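Local structure of extracellular solute-binding protein, family 1 (Bifidobacterium longum subsp. infantis, 6FTH) at residues 299-304 and 425-430; 155-160 and 168-173; 195-200 and 280-285. The protein probably captures human milk oligosaccharides outside the cell as the solute-binding component of an ABC transporter. All coordinates share one frame; numbering follows the deposited sequence.

Interaction 1 (299-304 and 425-430); sequences SQDASF and GDNLLE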
# COMPACT_ATOMS: atom_id res chain seq x y z
N SER A 299 8.13 2.34 8.51
CA SER A 299 9.11 3.32 8.98
C SER A 299 9.66 2.85 10.32
O SER A 299 9.02 2.04 11.00
CB SER A 299 8.48 4.71 9.15
OG SER A 299 7.63 4.71 10.27
N GLN A 300 10.84 3.35 10.68
CA GLN A 300 11.40 2.95 11.97
C GLN A 300 10.47 3.33 13.11
O GLN A 300 10.29 2.55 14.05
CB GLN A 300 12.80 3.51 12.18
CG GLN A 300 13.78 3.09 11.12
CD GLN A 300 13.93 4.14 10.05
OE1 GLN A 300 13.00 4.42 9.30
NE2 GLN A 300 15.12 4.74 9.97
N ASP A 301 9.83 4.50 13.03
CA ASP A 301 8.92 4.88 14.11
C ASP A 301 7.75 3.91 14.21
O ASP A 301 7.39 3.48 15.31
CB ASP A 301 8.40 6.30 13.92
CG ASP A 301 7.56 6.76 15.10
OD1 ASP A 301 8.15 7.19 16.12
OD2 ASP A 301 6.33 6.64 15.03
N ALA A 302 7.12 3.58 13.08
CA ALA A 302 5.96 2.71 13.13
C ALA A 302 6.33 1.31 13.61
O ALA A 302 5.56 0.67 14.33
CB ALA A 302 5.30 2.62 11.75
N SER A 303 7.50 0.81 13.19
CA SER A 303 7.91 -0.54 13.55
C SER A 303 8.43 -0.64 14.99
O SER A 303 8.22 -1.66 15.66
CB SER A 303 9.00 -1.03 12.60
OG SER A 303 8.41 -1.46 11.37
N PHE A 304 9.14 0.38 15.46
CA PHE A 304 9.96 0.25 16.66
C PHE A 304 9.70 1.30 17.74
O PHE A 304 10.27 1.17 18.83
CB PHE A 304 11.45 0.28 16.29
CG PHE A 304 11.83 -0.74 15.24
CD1 PHE A 304 11.78 -2.10 15.51
CD2 PHE A 304 12.21 -0.32 13.98
CE1 PHE A 304 12.12 -3.02 14.52
CE2 PHE A 304 12.54 -1.23 13.00
CZ PHE A 304 12.50 -2.57 13.27
N GLY A 425 4.72 11.35 6.77
CA GLY A 425 5.36 11.57 5.48
C GLY A 425 6.86 11.78 5.58
O GLY A 425 7.63 11.25 4.77
N ASP A 426 7.30 12.56 6.57
CA ASP A 426 8.73 12.77 6.77
C ASP A 426 9.43 11.44 7.04
O ASP A 426 10.52 11.17 6.50
CB ASP A 426 8.98 13.70 7.96
CG ASP A 426 8.48 15.12 7.74
OD1 ASP A 426 8.16 15.54 6.60
OD2 ASP A 426 8.44 15.83 8.78
N ASN A 427 8.82 10.60 7.88
CA ASN A 427 9.39 9.31 8.22
C ASN A 427 9.47 8.42 6.99
O ASN A 427 10.50 7.77 6.77
CB ASN A 427 8.54 8.63 9.29
CG ASN A 427 8.70 9.27 10.68
OD1 ASN A 427 9.65 9.99 10.95
ND2 ASN A 427 7.77 8.97 11.55
N LEU A 428 8.43 8.40 6.17
CA LEU A 428 8.46 7.57 4.97
C LEU A 428 9.51 8.07 3.98
O LEU A 428 10.27 7.27 3.41
CB LEU A 428 7.08 7.53 4.31
CG LEU A 428 7.07 6.59 3.11
CD1 LEU A 428 7.19 5.17 3.54
CD2 LEU A 428 5.81 6.81 2.27
N LEU A 429 9.57 9.38 3.76
CA LEU A 429 10.59 9.95 2.89
C LEU A 429 11.99 9.50 3.31
O LEU A 429 12.80 9.06 2.48
CB LEU A 429 10.50 11.48 2.98
CG LEU A 429 10.32 12.43 1.79
CD1 LEU A 429 11.01 13.77 2.13
CD2 LEU A 429 10.78 11.90 0.45
N GLU A 430 12.27 9.58 4.61
CA GLU A 430 13.58 9.18 5.12
C GLU A 430 13.80 7.68 4.93
O GLU A 430 14.89 7.25 4.53
CB GLU A 430 13.69 9.56 6.59
CG GLU A 430 13.86 11.05 6.79
CD GLU A 430 15.17 11.55 6.21
OE1 GLU A 430 16.22 10.91 6.45
OE2 GLU A 430 15.14 12.59 5.51
O HOH W 1 5.82 6.82 10.50
O HOH W 2 11.98 6.98 8.95
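Ser-299 and Asp-301, at the first turn of helix 300-304, both rest on one side chain of helix 423-432, that of Asn-427. The CB of Ser-299 lies 3.9 Å from the CB of Asn-427, methylene against methylene. CG of Asn-427 stands anti to its own carbonyl carbon, which carries ND2 to CB of Asp-301, 3.6 Å away; the amide crosses the aspartate side chain obliquely, its plane turned 29° from the carboxylate's. This is packing through the methylene of Asp-301; its carboxylate forms a salt bridge with Lys-308 through OD1.

No direct hydrogen bond joins the segments; two waters do that work. Ser-299 is the N-cap of helix 300-304. Its OG is tucked between its own backbone N and carbonyl carbon (chi1 72°), which brings it over the first turn to accept from N of Ala-302 at 3.1 Å along a nearly straight line (165°). Serine's short arm can fold back in this way and still show its hydroxyl to the neighbouring helix. There OG is 2.8 Å from water 1, which accepts from ND2 of Asn-427 at 3.1 Å. On the other flank water 2 donates to OE1 of Gln-300 and to the backbone O of Asn-427. Asn-427 is thus gripped twice, through its side-chain amide and its backbone O; only the first depends on its being asparagine. Replacing Ser-299 by an alanine removes OG, which would probably leave N of Ala-302 without its cap and water 1 without its Ser-299 partner, so that the bridge to Asn-427 is lost.

The chemistry is that of a hydrated helix-to-helix contact: carbon touches directly, while shared waters couple the capped start of one helix to the flank of the other.

Interaction 2 (155-160 and 168-173); sequences MFINKT and QVPTTW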
# COMPACT_ATOMS: atom_id res chain seq x y z
N MET A 155 13.17 -2.78 4.57
CA MET A 155 13.86 -3.77 5.39
C MET A 155 14.71 -3.02 6.40
O MET A 155 15.58 -2.24 6.02
CB MET A 155 14.74 -4.65 4.50
CG MET A 155 15.46 -5.76 5.23
SD MET A 155 16.42 -6.73 4.06
CE MET A 155 17.02 -8.07 5.10
N PHE A 156 14.45 -3.25 7.68
CA PHE A 156 15.16 -2.58 8.76
C PHE A 156 16.15 -3.52 9.44
O PHE A 156 15.91 -4.73 9.56
CB PHE A 156 14.17 -2.05 9.80
CG PHE A 156 13.18 -1.07 9.24
CD1 PHE A 156 13.61 0.08 8.62
CD2 PHE A 156 11.82 -1.31 9.32
CE1 PHE A 156 12.70 1.00 8.10
CE2 PHE A 156 10.90 -0.40 8.80
CZ PHE A 156 11.35 0.75 8.16
N ILE A 157 17.25 -2.95 9.92
CA ILE A 157 18.21 -3.70 10.73
C ILE A 157 18.61 -2.86 11.94
O ILE A 157 18.62 -1.63 11.89
CB ILE A 157 19.43 -4.15 9.91
CG1 ILE A 157 20.25 -5.21 10.65
CG2 ILE A 157 20.29 -2.99 9.52
CD1 ILE A 157 21.07 -6.02 9.69
N ASN A 158 18.93 -3.55 13.03
CA ASN A 158 19.40 -2.90 14.26
C ASN A 158 20.88 -2.57 14.06
O ASN A 158 21.76 -3.42 14.20
CB ASN A 158 19.17 -3.77 15.49
CG ASN A 158 19.42 -2.99 16.75
OD1 ASN A 158 20.41 -2.26 16.82
ND2 ASN A 158 18.49 -3.06 17.68
N LYS A 159 21.12 -1.31 13.67
CA LYS A 159 22.47 -0.81 13.45
C LYS A 159 23.26 -0.72 14.76
O LYS A 159 24.49 -0.89 14.75
CB LYS A 159 22.39 0.56 12.76
CG LYS A 159 23.74 1.15 12.33
CD LYS A 159 24.52 0.24 11.39
CE LYS A 159 25.58 0.97 10.60
NZ LYS A 159 26.51 1.75 11.50
N THR A 160 22.59 -0.43 15.88
CA THR A 160 23.28 -0.44 17.17
C THR A 160 23.88 -1.81 17.43
O THR A 160 25.03 -1.93 17.88
CB THR A 160 22.31 -0.06 18.28
OG1 THR A 160 21.87 1.29 18.07
CG2 THR A 160 22.96 -0.18 19.67
N GLN A 168 29.43 -5.27 9.56
CA GLN A 168 28.98 -4.36 8.53
C GLN A 168 27.55 -4.71 8.12
O GLN A 168 27.07 -5.82 8.34
CB GLN A 168 29.89 -4.46 7.31
CG GLN A 168 31.31 -3.97 7.60
CD GLN A 168 32.18 -3.94 6.36
OE1 GLN A 168 31.71 -4.15 5.25
NE2 GLN A 168 33.47 -3.68 6.56
N VAL A 169 26.87 -3.74 7.53
CA VAL A 169 25.55 -4.02 6.94
C VAL A 169 25.70 -5.13 5.91
O VAL A 169 26.59 -5.06 5.03
CB VAL A 169 24.98 -2.74 6.31
CG1 VAL A 169 23.77 -3.08 5.43
CG2 VAL A 169 24.59 -1.78 7.39
N PRO A 170 24.87 -6.18 5.94
CA PRO A 170 25.05 -7.29 5.00
C PRO A 170 24.56 -6.94 3.61
O PRO A 170 23.53 -6.28 3.45
CB PRO A 170 24.19 -8.40 5.62
CG PRO A 170 23.13 -7.65 6.37
CD PRO A 170 23.83 -6.46 6.94
N THR A 171 25.30 -7.41 2.60
CA THR A 171 24.96 -7.14 1.20
C THR A 171 24.71 -8.39 0.36
O THR A 171 24.43 -8.25 -0.83
CB THR A 171 26.03 -6.30 0.51
OG1 THR A 171 27.22 -7.08 0.32
CG2 THR A 171 26.32 -5.03 1.29
N THR A 172 24.79 -9.58 0.95
CA THR A 172 24.45 -10.83 0.29
C THR A 172 23.67 -11.70 1.27
O THR A 172 23.71 -11.48 2.49
CB THR A 172 25.71 -11.63 -0.12
OG1 THR A 172 26.37 -12.07 1.08
CG2 THR A 172 26.66 -10.82 -0.98
N TRP A 173 22.95 -12.70 0.75
CA TRP A 173 22.27 -13.65 1.64
C TRP A 173 23.23 -14.33 2.62
O TRP A 173 22.86 -14.57 3.78
CB TRP A 173 21.50 -14.71 0.84
CG TRP A 173 20.19 -14.22 0.25
CD1 TRP A 173 19.66 -12.97 0.34
CD2 TRP A 173 19.26 -15.01 -0.50
NE1 TRP A 173 18.45 -12.92 -0.33
CE2 TRP A 173 18.18 -14.17 -0.83
CE3 TRP A 173 19.24 -16.34 -0.91
CZ2 TRP A 173 17.09 -14.62 -1.58
CZ3 TRP A 173 18.16 -16.79 -1.63
CH2 TRP A 173 17.11 -15.93 -1.98
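CD1 of Ile-157 meets the ring carbon CD of Pro-170 at 3.9 Å, end-on from the isoleucine, in an alpha/beta lobe consistent with the type 2 periplasmic-binding-protein fold of this family. Strand 154-158 passes directly into helix 159-165, and the loop after that helix comes back against the strand. With CG1 anti to the backbone N (chi1 -166°) and the chain almost fully extended beyond it, Ile-157 reaches its terminal methyl out from the sheet. Proline suits the loop, since its rigid ring offers a carbon surface without an N-H to satisfy. A looser touch lies beside this one: CE of Lys-159 is 4.3 Å from CG2 of Val-169, using the aliphatic part of the lysine, while NZ forms a salt bridge with Asp-163 one turn along the helix.

The next shell fixes both partners. Ile-157 is also packed by Val-294 and Ile-312 of the flanking strands and by Phe-183, and Pro-170 leans on Leu-176, so helix 173-185 touches both partners. That helix is capped by Thr-172, whose OG1 accepts from N of Glu-175. Where the strand gives way to helix 159-165, Asn-158 plays the same part: its OD1 caps N of Trp-161 and its ND2 donates to OE1 of Gln-310.

Interaction 3 (195-200 and 280-285); sequences DEIPMN and DTDQLS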
# COMPACT_ATOMS: atom_id res chain seq x y z
N ASP A 195 17.20 -13.79 24.08
CA ASP A 195 15.87 -13.30 23.75
C ASP A 195 15.83 -12.63 22.39
O ASP A 195 14.74 -12.32 21.92
CB ASP A 195 15.37 -12.31 24.82
CG ASP A 195 16.25 -11.06 24.95
OD1 ASP A 195 17.46 -11.13 24.69
OD2 ASP A 195 15.72 -10.00 25.35
N GLU A 196 16.99 -12.41 21.78
CA GLU A 196 17.05 -11.78 20.47
C GLU A 196 16.33 -12.65 19.45
O GLU A 196 16.59 -13.85 19.33
CB GLU A 196 18.50 -11.61 20.05
CG GLU A 196 19.24 -10.45 20.69
CD GLU A 196 19.75 -10.72 22.11
OE1 GLU A 196 19.64 -11.86 22.61
OE2 GLU A 196 20.26 -9.76 22.72
N ILE A 197 15.45 -12.01 18.69
CA ILE A 197 14.86 -12.60 17.49
C ILE A 197 15.67 -12.06 16.32
O ILE A 197 15.52 -10.88 15.96
CB ILE A 197 13.39 -12.19 17.36
CG1 ILE A 197 12.58 -12.67 18.58
CG2 ILE A 197 12.80 -12.78 16.07
CD1 ILE A 197 11.16 -12.09 18.68
N PRO A 198 16.57 -12.85 15.71
CA PRO A 198 17.45 -12.26 14.70
C PRO A 198 16.70 -11.61 13.56
O PRO A 198 16.99 -10.47 13.21
CB PRO A 198 18.32 -13.44 14.28
CG PRO A 198 18.34 -14.31 15.51
CD PRO A 198 16.97 -14.23 16.03
N MET A 199 15.75 -12.33 12.97
CA MET A 199 14.89 -11.81 11.92
C MET A 199 13.46 -12.26 12.23
O MET A 199 13.25 -13.43 12.57
CB MET A 199 15.34 -12.34 10.55
CG MET A 199 14.48 -11.86 9.42
SD MET A 199 15.24 -12.24 7.82
CE MET A 199 14.12 -11.38 6.67
N ASN A 200 12.51 -11.34 12.13
CA ASN A 200 11.10 -11.63 12.32
C ASN A 200 10.34 -11.35 11.03
O ASN A 200 10.54 -10.31 10.40
CB ASN A 200 10.51 -10.82 13.47
CG ASN A 200 9.44 -11.59 14.21
OD1 ASN A 200 9.05 -12.68 13.80
ND2 ASN A 200 8.92 -11.01 15.26
N ASP A 280 4.19 -7.49 15.34
CA ASP A 280 4.51 -6.10 15.63
C ASP A 280 4.92 -5.91 17.08
O ASP A 280 5.84 -5.14 17.39
CB ASP A 280 3.31 -5.21 15.34
CG ASP A 280 3.10 -4.98 13.86
OD1 ASP A 280 4.01 -5.28 13.06
OD2 ASP A 280 2.00 -4.49 13.51
N THR A 281 4.24 -6.60 18.00
CA THR A 281 4.54 -6.45 19.42
C THR A 281 5.95 -6.93 19.73
O THR A 281 6.63 -6.34 20.58
CB THR A 281 3.48 -7.18 20.24
OG1 THR A 281 2.22 -6.55 20.03
CG2 THR A 281 3.81 -7.15 21.74
N ASP A 282 6.42 -7.96 19.03
CA ASP A 282 7.81 -8.40 19.19
C ASP A 282 8.76 -7.24 18.93
O ASP A 282 9.67 -6.97 19.72
CB ASP A 282 8.13 -9.52 18.21
CG ASP A 282 7.47 -10.85 18.55
OD1 ASP A 282 7.17 -11.12 19.73
OD2 ASP A 282 7.29 -11.66 17.61
N GLN A 283 8.59 -6.55 17.80
CA GLN A 283 9.54 -5.51 17.44
C GLN A 283 9.48 -4.32 18.40
O GLN A 283 10.50 -3.69 18.68
CB GLN A 283 9.28 -5.05 16.00
CG GLN A 283 9.94 -5.92 14.91
CD GLN A 283 9.32 -7.28 14.77
OE1 GLN A 283 9.74 -8.23 15.43
NE2 GLN A 283 8.31 -7.38 13.91
N LEU A 284 8.29 -3.96 18.87
CA LEU A 284 8.17 -2.80 19.76
C LEU A 284 8.70 -3.11 21.15
O LEU A 284 9.17 -2.20 21.85
CB LEU A 284 6.71 -2.37 19.85
CG LEU A 284 6.14 -1.77 18.57
CD1 LEU A 284 4.62 -1.74 18.62
CD2 LEU A 284 6.68 -0.37 18.33
N SER A 285 8.62 -4.37 21.57
CA SER A 285 9.15 -4.78 22.87
C SER A 285 8.55 -3.91 23.96
O SER A 285 7.35 -3.59 23.92
CB SER A 285 10.68 -4.69 22.82
OG SER A 285 11.26 -5.22 24.00
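The CA atoms of Asn-200 and Gln-283 come nearest across the contact at 8.1 Å, and the corner the chain turns at Pro-198 leaves both Ile-197 and Asn-200 pointing toward helix 276-284. Both hydrogen bonds of the contact come from one atom, ND2 of Asn-200. It donates to OE1 of Gln-283 at 2.9 Å, with an N-H...O angle of 158°, and to OD2 of Asp-282 at the same 2.9 Å along a more bent path (145°). Both acceptors lie close to the amide plane, so each of the two N-H groups has its own mate and the amide is held against rotation. The glutamine oxygen is approached in its carbonyl plane, on a lone pair, with the two amides nearly perpendicular (83°); the carboxylate oxygen is reached on its anti side, from somewhat outside its plane.

Gln-283 can present OE1 because its chain bends at chi2. The same oxygen is bound by the hydroxyl of Thr-292, and OD2 of Asp-282 forms a salt bridge with Lys-274. Ile-197 crosses Asp-282 at about a right angle, its CD1 3.9 Å from CG of the carboxylate, and its long apolar arm covers the carbon part of Asp-282.

Asparagine fits here as a short, neutral double donor placed between a charged acceptor and an uncharged one. The buried Asn-200 joins the edge of the sheet to the helix through ND2, both of whose N-H groups are used and whose two acceptors each have a second partner, and Asp-282 probably stays ionised.

Overall arrangement
All three contacts lie in one lobe, around the mixed sheet ordered 197-199, 292-297, 154-158, 311-313. Along the chain they come in series: interaction 2 closes first, then interaction 3, then interaction 1. Their centres are about 15 Å apart for interactions 2 and 3, about 17 Å for 1 and 2, and about 18 Å for 1 and 3. Helix 300-304 with its N-cap Ser-299 is the meeting point: Phe-156 from strand 154-158 packs on Ser-299 and Phe-304, and Leu-284 and Gln-283 of helix 276-284 pack on Ser-303 and Phe-304. One edge strand, an inner strand and the helices around them are thus connected, consistent with one compact lobe of a two-lobed binding protein.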